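Local coordinates for ComZ (Thermus thermophilus, PDB 6QVI), which probably serves as a pilus tip-associated DNA receptor in natural competence, a pilin that joins a pseudopilin-like domain to a beta-solenoid domain, at residues A21-Q26 with G92-T97; Q137-G142 with K148-G153. One frame throughout, in Å; residues are numbered along the deposited sequence.

Interaction 1 of 2, residues A21-Q26 with G92-T97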
loop_
_atom_site.group_PDB
_atom_site.type_symbol
_atom_site.label_atom_id
_atom_site.label_comp_id
_atom_site.label_asym_id
_atom_site.label_seq_id
_atom_site.Cartn_x
_atom_site.Cartn_y
_atom_site.Cartn_z
ATOM N N ALA A 21 -37.684 4.906 16.685
ATOM C CA ALA A 21 -36.291 5.102 16.969
ATOM C C ALA A 21 -35.451 4.028 16.343
ATOM O O ALA A 21 -34.447 4.300 15.743
ATOM C CB ALA A 21 -36.077 5.129 18.455
ATOM N N GLU A 22 -35.889 2.803 16.481
ATOM C CA GLU A 22 -35.163 1.660 15.937
ATOM C C GLU A 22 -35.104 1.720 14.418
ATOM O O GLU A 22 -34.186 1.160 13.805
ATOM C CB GLU A 22 -35.865 0.370 16.331
ATOM C CG GLU A 22 -35.412 -0.240 17.604
ATOM C CD GLU A 22 -34.156 -1.053 17.431
ATOM O OE1 GLU A 22 -33.302 -1.015 18.343
ATOM O OE2 GLU A 22 -34.020 -1.726 16.381
ATOM N N ALA A 23 -36.045 2.428 13.797
ATOM C CA ALA A 23 -35.925 2.692 12.379
ATOM C C ALA A 23 -34.711 3.555 12.094
ATOM O O ALA A 23 -33.983 3.326 11.112
ATOM C CB ALA A 23 -37.197 3.363 11.843
ATOM N N GLY A 24 -34.481 4.563 12.933
ATOM C CA GLY A 24 -33.355 5.445 12.683
ATOM C C GLY A 24 -32.025 4.770 12.947
ATOM O O GLY A 24 -31.095 4.868 12.150
ATOM N N LEU A 25 -31.924 4.073 14.078
ATOM C CA LEU A 25 -30.669 3.439 14.445
ATOM C C LEU A 25 -30.222 2.436 13.407
ATOM O O LEU A 25 -29.050 2.416 13.042
ATOM C CB LEU A 25 -30.799 2.733 15.778
ATOM C CG LEU A 25 -29.411 2.289 16.223
ATOM C CD1 LEU A 25 -28.677 3.439 16.870
ATOM C CD2 LEU A 25 -29.499 1.132 17.178
ATOM N N GLN A 26 -31.139 1.615 12.894
ATOM C CA GLN A 26 -30.667 0.559 12.021
ATOM C C GLN A 26 -30.416 1.067 10.621
ATOM O O GLN A 26 -29.552 0.520 9.922
ATOM C CB GLN A 26 -31.631 -0.640 12.037
ATOM C CG GLN A 26 -31.944 -1.116 13.478
ATOM C CD GLN A 26 -30.976 -2.198 14.009
ATOM O OE1 GLN A 26 -30.469 -3.028 13.249
ATOM N NE2 GLN A 26 -30.705 -2.165 15.318
ATOM N N GLY A 92 -44.032 8.514 12.457
ATOM C CA GLY A 92 -43.258 9.196 13.464
ATOM C C GLY A 92 -42.049 9.869 12.894
ATOM O O GLY A 92 -41.783 9.757 11.738
ATOM N N ARG A 93 -41.343 10.601 13.716
ATOM C CA ARG A 93 -40.142 11.245 13.287
ATOM C C ARG A 93 -38.996 10.758 14.139
ATOM O O ARG A 93 -39.198 10.193 15.179
ATOM C CB ARG A 93 -40.250 12.752 13.444
ATOM C CG ARG A 93 -41.644 13.327 13.335
ATOM C CD ARG A 93 -41.884 14.032 12.006
ATOM N NE ARG A 93 -41.353 15.399 11.955
ATOM C CZ ARG A 93 -41.389 16.176 10.872
ATOM N NH1 ARG A 93 -41.932 15.721 9.753
ATOM N NH2 ARG A 93 -40.875 17.398 10.901
ATOM N N TYR A 94 -37.777 10.962 13.686
ATOM C CA TYR A 94 -36.643 10.573 14.480
ATOM C C TYR A 94 -35.479 11.406 14.178
ATOM O O TYR A 94 -35.421 12.035 13.175
ATOM C CB TYR A 94 -36.285 9.114 14.342
ATOM C CG TYR A 94 -35.798 8.720 13.013
ATOM C CD1 TYR A 94 -34.614 9.173 12.530
ATOM C CD2 TYR A 94 -36.517 7.872 12.248
ATOM C CE1 TYR A 94 -34.164 8.790 11.305
ATOM C CE2 TYR A 94 -36.080 7.496 11.025
ATOM C CZ TYR A 94 -34.901 7.961 10.571
ATOM O OH TYR A 94 -34.499 7.572 9.351
ATOM N N THR A 95 -34.552 11.438 15.091
ATOM C CA THR A 95 -33.386 12.205 14.863
ATOM C C THR A 95 -32.131 11.442 15.138
ATOM O O THR A 95 -31.887 11.095 16.251
ATOM C CB THR A 95 -33.391 13.462 15.659
ATOM O OG1 THR A 95 -34.297 14.357 15.044
ATOM C CG2 THR A 95 -32.056 14.053 15.621
ATOM N N ALA A 96 -31.304 11.227 14.127
ATOM C CA ALA A 96 -30.113 10.406 14.316
ATOM C C ALA A 96 -28.917 11.331 14.418
ATOM O O ALA A 96 -28.723 12.197 13.552
ATOM C CB ALA A 96 -29.927 9.404 13.180
ATOM N N THR A 97 -28.127 11.142 15.468
ATOM C CA THR A 97 -26.928 11.924 15.725
ATOM C C THR A 97 -25.784 10.963 15.962
ATOM O O THR A 97 -25.961 9.926 16.611
ATOM C CB THR A 97 -27.066 12.837 16.954
ATOM O OG1 THR A 97 -28.224 13.665 16.818
ATOM C CG2 THR A 97 -25.871 13.730 17.064
#
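Ala23 lies beside the ring of Tyr94, its backbone C approaching CE2 obliquely and its methyl CB 4.4 Å from Tyr94 CE2; so small a side chain lets helix and strand come close. At Gly24 the two segments draw nearest, with Gly24 CA 6.1 Å from Ala96 CA. Gly24 CA sits over one face of the phenol ring, 3.6 Å from the Tyr94 ring centroid and 11° off the ring normal, a CH-pi contact. Glycine suits this place because a beta carbon would point into the ring. With CG between the backbone N and the carbonyl carbon (chi1 66°), the ring of Tyr94 is carried over the helix, and its face meets the bare backbone at Gly24. An alanine at the tyrosine position would take away the ring and would probably open a gap beside Gly24, whose CA would lose its CH-pi partner. Beyond the helix, Tyr94 also packs on Glu81 and Val83 of strand 78-84, and further along helix 12-40 it touches Lys27 and Tyr28. Ala21 and Leu25, turned from strand 90-100, rest on Val123 of strand 120-130, while Glu22 is hydrogen-bonded to Tyr523. The helix thus lies on the antiparallel sheet, the packing expected of a pilin-like domain.

Interaction 2 of 2, residues Q137-G142 with K148-G153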
loop_
_atom_site.group_PDB
_atom_site.type_symbol
_atom_site.label_atom_id
_atom_site.label_comp_id
_atom_site.label_asym_id
_atom_site.label_seq_id
_atom_site.Cartn_x
_atom_site.Cartn_y
_atom_site.Cartn_z
ATOM N N GLN A 137 3.249 4.501 0.399
ATOM C CA GLN A 137 4.502 5.230 0.500
ATOM C C GLN A 137 5.396 4.846 -0.679
ATOM O O GLN A 137 5.290 3.748 -1.235
ATOM C CB GLN A 137 5.173 4.945 1.862
ATOM C CG GLN A 137 5.522 3.461 2.031
ATOM C CD GLN A 137 4.361 2.602 2.499
ATOM O OE1 GLN A 137 3.718 2.907 3.491
ATOM N NE2 GLN A 137 4.051 1.560 1.743
ATOM N N ALA A 138 6.309 5.748 -1.040
ATOM C CA ALA A 138 7.234 5.394 -2.104
ATOM C C ALA A 138 8.278 4.431 -1.608
ATOM O O ALA A 138 8.744 3.579 -2.378
ATOM C CB ALA A 138 7.934 6.629 -2.679
ATOM N N ILE A 139 8.658 4.553 -0.365
ATOM C CA ILE A 139 9.674 3.707 0.162
ATOM C C ILE A 139 9.350 3.228 1.515
ATOM O O ILE A 139 9.192 4.001 2.392
ATOM C CB ILE A 139 10.944 4.505 0.364
ATOM C CG1 ILE A 139 11.589 4.823 -0.954
ATOM C CG2 ILE A 139 11.939 3.744 1.192
ATOM C CD1 ILE A 139 12.839 5.621 -0.768
ATOM N N PHE A 140 9.293 1.932 1.688
ATOM C CA PHE A 140 9.046 1.381 2.973
ATOM C C PHE A 140 10.347 0.777 3.365
ATOM O O PHE A 140 10.811 -0.076 2.700
ATOM C CB PHE A 140 8.007 0.316 2.854
ATOM C CG PHE A 140 7.617 -0.265 4.144
ATOM C CD1 PHE A 140 6.428 0.027 4.696
ATOM C CD2 PHE A 140 8.452 -1.094 4.794
ATOM C CE1 PHE A 140 6.058 -0.506 5.884
ATOM C CE2 PHE A 140 8.100 -1.639 5.982
ATOM C CZ PHE A 140 6.896 -1.343 6.532
ATOM N N ALA A 141 10.950 1.226 4.442
ATOM C CA ALA A 141 12.232 0.707 4.839
ATOM C C ALA A 141 12.167 -0.197 6.011
ATOM O O ALA A 141 11.373 -0.014 6.872
ATOM C CB ALA A 141 13.179 1.821 5.129
ATOM N N GLY A 142 13.068 -1.148 6.072
ATOM C CA GLY A 142 13.044 -2.110 7.128
ATOM C C GLY A 142 13.870 -1.933 8.345
ATOM O O GLY A 142 13.648 -1.065 9.117
ATOM N N LYS A 148 21.817 2.091 9.045
ATOM C CA LYS A 148 21.494 3.120 8.061
ATOM C C LYS A 148 20.376 2.585 7.165
ATOM O O LYS A 148 20.450 1.447 6.695
ATOM C CB LYS A 148 22.734 3.537 7.251
ATOM C CG LYS A 148 23.904 4.222 8.102
ATOM C CD LYS A 148 23.397 5.476 8.884
ATOM C CE LYS A 148 24.364 6.192 9.888
ATOM N NZ LYS A 148 24.679 7.655 9.561
ATOM N N TRP A 149 19.321 3.376 6.960
ATOM C CA TRP A 149 18.137 2.926 6.224
ATOM C C TRP A 149 17.987 3.595 4.872
ATOM O O TRP A 149 17.343 3.032 3.996
ATOM C CB TRP A 149 16.839 3.176 7.033
ATOM C CG TRP A 149 16.665 2.262 8.225
ATOM C CD1 TRP A 149 15.853 1.132 8.335
ATOM C CD2 TRP A 149 17.364 2.363 9.465
ATOM N NE1 TRP A 149 15.993 0.560 9.598
ATOM C CE2 TRP A 149 16.918 1.295 10.302
ATOM C CE3 TRP A 149 18.326 3.262 9.960
ATOM C CZ2 TRP A 149 17.413 1.118 11.597
ATOM C CZ3 TRP A 149 18.814 3.082 11.235
ATOM C CH2 TRP A 149 18.361 2.018 12.044
ATOM N N LEU A 150 18.541 4.782 4.729
ATOM C CA LEU A 150 18.506 5.498 3.479
ATOM C C LEU A 150 19.860 6.134 3.397
ATOM O O LEU A 150 20.198 6.948 4.204
ATOM C CB LEU A 150 17.401 6.539 3.473
ATOM C CG LEU A 150 15.986 5.952 3.492
ATOM C CD1 LEU A 150 15.438 5.835 4.894
ATOM C CD2 LEU A 150 15.012 6.683 2.607
ATOM N N ASN A 151 20.660 5.728 2.435
ATOM C CA ASN A 151 21.993 6.259 2.310
ATOM C C ASN A 151 22.228 6.839 0.975
ATOM O O ASN A 151 22.236 6.132 0.007
ATOM C CB ASN A 151 22.989 5.145 2.470
ATOM C CG ASN A 151 23.367 4.933 3.894
ATOM O OD1 ASN A 151 24.177 4.076 4.215
ATOM N ND2 ASN A 151 22.774 5.719 4.771
ATOM N N GLY A 152 22.468 8.127 0.920
ATOM C CA GLY A 152 22.715 8.749 -0.347
ATOM C C GLY A 152 21.517 9.537 -0.733
ATOM O O GLY A 152 20.433 9.249 -0.329
ATOM N N GLY A 153 21.719 10.503 -1.589
ATOM C CA GLY A 153 20.669 11.381 -2.005
ATOM C C GLY A 153 19.428 10.772 -2.530
ATOM O O GLY A 153 19.438 9.746 -3.156
#
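Trp149 and Gly142 share the one hydrogen bond between these segments: Trp149 NE1 donates to Gly142 O over 2.9 Å. The N-H...O angle is only 126°, so the bond is bent and weak, although the carbonyl oxygen lies at the edge of the indole, near its plane. With CG of Trp149 anti to the carbonyl carbon (chi1 -72°), the pyrrole edge, CD1 and NE1, is the part presented to the end of strand 139-141. Gly142 offers its carbonyl O and has no side chain on the way to the indole.

The remaining contacts are apolar. Ala141 CB comes up to the same indole edge, 4.2 Å from Trp149 CD1, and its small methyl fits against the ring. Ile139, two residues earlier and on the same face of its strand, extends CD1 to Leu150 CD2 at 4.2 Å, and these branched side chains meet tip to tip. Val162 of strand 160-162 touches Ala141, Trp149 and Leu150 and so joins the cluster. Phe140, facing the other way, stacks on Tyr161.

A polar contact within the second segment accompanies this packing: Asn151 ND2 donates to Leu150 O over 2.9 Å, approaching from above the carbonyl plane.

Strand 139-141 pairs in parallel with strands 160-162 and 469-472, and strand 150-151 with strand 474-478, as expected of stacked turns in a beta-solenoid. The two segments are therefore joined mainly through side chains, not by pairing as adjacent strands. With mostly buried, uncharged partners, the contact depends chiefly on apolar fit, and the weak indole bond gives the Gly142 carbonyl a polar partner.

Interaction 1 closes before interaction 2 opens along the chain, and the two lie on opposite sides of its centre. Their own centres are 51 Å apart and their nearest atoms about 33 Å, so they do not touch. Interaction 1 belongs to the pseudopilin-like domain, where helix 12-40 packs on an antiparallel sheet; interaction 2 lies among the parallel-paired strands of the beta-solenoid. No helix, strand or sheet is common to both. The chain leaves the first domain after strand 120-130 and returns as strand 517-529, paired with it, so the solenoid is an insertion. This would be consistent with a pilin part carrying a separate receptor part.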